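Local coordinates for 2-hydroxyhepta-2,4-diene-1,7-dioate isomerase (Corynebacterium glutamicum, PDB 4DBF), which probably decarboxylates oxaloacetate as a magnesium-binding member of the fumarylacetoacetate hydrolase (FAH) family, and may also act as an isomerase, at residues Leu139-Gly144 with Met233-Ile238. Sequence-based numbering, arbitrary orientation.
Sequences LAVVIG and MKMGEI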
ATOM      1  N   LEU A 139      14.417  -6.906  10.716  1.00 20.61           N
ATOM      2  CA  LEU A 139      13.791  -6.287  11.836  1.00 21.50           C
ATOM      3  C   LEU A 139      12.663  -5.373  11.365  1.00 20.76           C
ATOM      4  O   LEU A 139      12.843  -4.564  10.529  1.00 21.04           O
ATOM      5  CB  LEU A 139      14.800  -5.491  12.620  1.00 22.00           C
ATOM      6  CG  LEU A 139      14.241  -4.842  13.850  1.00 23.63           C
ATOM      7  CD1 LEU A 139      13.802  -5.844  14.891  1.00 25.06           C
ATOM      8  CD2 LEU A 139      15.247  -3.857  14.392  1.00 26.54           C
ATOM      9  N   ALA A 140      11.495  -5.564  11.940  1.00 20.69           N
ATOM     10  CA  ALA A 140      10.303  -4.831  11.574  1.00 20.53           C
ATOM     11  C   ALA A 140       9.879  -3.940  12.702  1.00 20.42           C
ATOM     12  O   ALA A 140       9.899  -4.327  13.806  1.00 22.29           O
ATOM     13  CB  ALA A 140       9.165  -5.755  11.200  1.00 18.54           C
ATOM     14  N   VAL A 141       9.480  -2.753  12.350  1.00 21.65           N
ATOM     15  CA  VAL A 141       8.995  -1.806  13.301  1.00 23.60           C
ATOM     16  C   VAL A 141       7.480  -1.690  13.174  1.00 22.87           C
ATOM     17  O   VAL A 141       6.971  -1.517  12.110  1.00 24.97           O
ATOM     18  CB  VAL A 141       9.583  -0.429  13.060  1.00 24.24           C
ATOM     19  CG1 VAL A 141       9.030   0.543  14.038  1.00 27.63           C
ATOM     20  CG2 VAL A 141      11.083  -0.451  13.126  1.00 28.94           C
ATOM     21  N   VAL A 142       6.784  -1.758  14.277  1.00 20.60           N
ATOM     22  CA  VAL A 142       5.373  -1.508  14.229  1.00 19.86           C
ATOM     23  C   VAL A 142       5.033  -0.148  14.831  1.00 20.19           C
ATOM     24  O   VAL A 142       5.348   0.125  15.951  1.00 19.71           O
ATOM     25  CB  VAL A 142       4.563  -2.607  14.910  1.00 20.50           C
ATOM     26  CG1 VAL A 142       3.109  -2.279  14.856  1.00 21.16           C
ATOM     27  CG2 VAL A 142       4.837  -3.938  14.281  1.00 22.10           C
ATOM     28  N   ILE A 143       4.397   0.672  14.018  1.00 19.38           N
ATOM     29  CA  ILE A 143       4.016   2.023  14.342  1.00 19.11           C
ATOM     30  C   ILE A 143       2.839   2.036  15.326  1.00 19.18           C
ATOM     31  O   ILE A 143       1.936   1.289  15.214  1.00 19.48           O
ATOM     32  CB  ILE A 143       3.696   2.861  13.085  1.00 18.89           C
ATOM     33  CG1 ILE A 143       4.921   3.073  12.219  1.00 18.87           C
ATOM     34  CG2 ILE A 143       3.186   4.228  13.466  1.00 21.89           C
ATOM     35  CD1 ILE A 143       6.080   3.638  12.961  1.00 21.19           C
ATOM     36  N   GLY A 144       2.928   2.907  16.303  1.00 21.60           N
ATOM     37  CA  GLY A 144       2.026   2.927  17.427  1.00 21.73           C
ATOM     38  C   GLY A 144       1.058   4.089  17.495  1.00 23.87           C
ATOM     39  O   GLY A 144       0.121   4.071  18.220  1.00 22.10           O
ATOM     40  N   MET A 233      21.106   3.477   7.137  1.00 29.21           N
ATOM     41  CA  MET A 233      20.254   4.410   7.891  1.00 28.35           C
ATOM     42  C   MET A 233      19.836   3.685   9.129  1.00 27.50           C
ATOM     43  O   MET A 233      19.295   2.557   9.045  1.00 27.15           O
ATOM     44  CB  MET A 233      19.015   4.830   7.105  1.00 29.69           C
ATOM     45  CG  MET A 233      19.277   5.514   5.818  1.00 31.94           C
ATOM     46  SD  MET A 233      17.702   5.938   4.962  1.00 40.86           S
ATOM     47  CE  MET A 233      16.666   6.639   6.137  1.00 39.17           C
ATOM     48  N   LYS A 234      20.184   4.273  10.281  1.00 25.67           N
ATOM     49  CA  LYS A 234      19.798   3.769  11.587  0.50 26.23           C
ATOM     50  C   LYS A 234      18.321   4.003  11.785  1.00 25.38           C
ATOM     51  O   LYS A 234      17.717   4.772  11.025  1.00 25.07           O
ATOM     52  CB  LYS A 234      20.586   4.509  12.670  0.50 25.93           C
ATOM     53  CG  LYS A 234      22.099   4.527  12.397  0.50 27.63           C
ATOM     54  CD  LYS A 234      22.888   4.914  13.634  0.50 29.18           C
ATOM     55  CE  LYS A 234      24.242   4.207  13.677  0.50 25.96           C
ATOM     56  NZ  LYS A 234      25.191   5.136  14.293  0.50 29.96           N
ATOM     57  N   MET A 235      17.779   3.425  12.856  1.00 26.15           N
ATOM     58  CA  MET A 235      16.353   3.425  13.088  1.00 27.92           C
ATOM     59  C   MET A 235      15.709   4.828  13.008  1.00 26.79           C
ATOM     60  O   MET A 235      14.684   5.043  12.358  1.00 26.39           O
ATOM     61  CB  MET A 235      16.082   2.768  14.433  1.00 27.93           C
ATOM     62  CG  MET A 235      14.651   2.586  14.691  1.00 30.68           C
ATOM     63  SD  MET A 235      13.877   1.425  13.523  1.00 37.92           S
ATOM     64  CE  MET A 235      15.065   0.165  13.216  1.00 31.42           C
ATOM     65  N   GLY A 236      16.329   5.793  13.669  1.00 27.23           N
ATOM     66  CA  GLY A 236      15.719   7.110  13.778  1.00 23.96           C
ATOM     67  C   GLY A 236      15.727   7.773  12.433  1.00 23.84           C
ATOM     68  O   GLY A 236      14.792   8.461  12.080  1.00 23.68           O
ATOM     69  N   GLU A 237      16.764   7.549  11.652  1.00 21.98           N
ATOM     70  CA  GLU A 237      16.840   8.191  10.359  1.00 21.99           C
ATOM     71  C   GLU A 237      15.812   7.527   9.385  1.00 21.86           C
ATOM     72  O   GLU A 237      15.222   8.209   8.562  1.00 21.19           O
ATOM     73  CB  GLU A 237      18.235   8.063   9.748  1.00 22.74           C
ATOM     74  CG  GLU A 237      18.335   8.734   8.422  1.00 27.81           C
ATOM     75  CD  GLU A 237      19.708   8.628   7.743  1.00 35.39           C
ATOM     76  OE1 GLU A 237      20.643   7.990   8.299  1.00 33.44           O
ATOM     77  OE2 GLU A 237      19.802   9.189   6.618  1.00 39.11           O
ATOM     78  N   ILE A 238      15.639   6.211   9.487  1.00 21.60           N
ATOM     79  CA  ILE A 238      14.591   5.544   8.655  1.00 20.79           C
ATOM     80  C   ILE A 238      13.213   6.189   8.917  1.00 21.50           C
ATOM     81  O   ILE A 238      12.492   6.578   7.998  1.00 19.89           O
ATOM     82  CB  ILE A 238      14.521   4.064   8.996  1.00 21.55           C
ATOM     83  CG1 ILE A 238      15.860   3.399   8.606  1.00 19.13           C
ATOM     84  CG2 ILE A 238      13.363   3.366   8.187  1.00 20.32           C
ATOM     85  CD1 ILE A 238      15.941   1.894   9.037  1.00 22.58           C
TER
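M235, in the first turn of helix 235-243, reaches across to V141 and L139 on strand 133-143, and the end of its side chain, SD and CE, makes the contact. CB of M235 is still 6.1 Å from CG2 of V141, and CG has closed to 4.9 Å from that methyl without touching it. With CG anti to the backbone N (chi1 -174°), the side chain is carried off the helix toward the strand, and the bends at chi2 (65°) and chi3 then fold its end over. SD is the first atom to arrive, packing against CG2 of V141 at 3.4 Å. CE turns along the strand toward L139, lying 4.0 Å from the same V141 CG2 and 4.2 Å from CD2 of L139. The two partners are met differently: V141 comes tip to tip with the thioether, whereas L139 crosses M235 at about a right angle and touches it with one methyl. Alternation along the strand puts L139 and V141 on this face, while A140 points to the other, against T163 and I165 of strand 159-170.

No hydrogen bond joins the segments, and the apolar contact buries just 103 Å² in all. The nearest CA atoms, of V141 and M235, stay 9.0 Å apart. W155 and T256 also touch M235, and I254 of strand 253-255 packs against both V141 and I238. The same strand 133-143 supplies two of the magnesium ligands, E136 and E138, with D167 as the third; the side chain of L139 is about 11 Å from the metal. The arrangement is a small hydrophobic contact inside the FAH-family C-terminal domain, in which a single methionine from the first turn of a helix links it to a metal-binding strand.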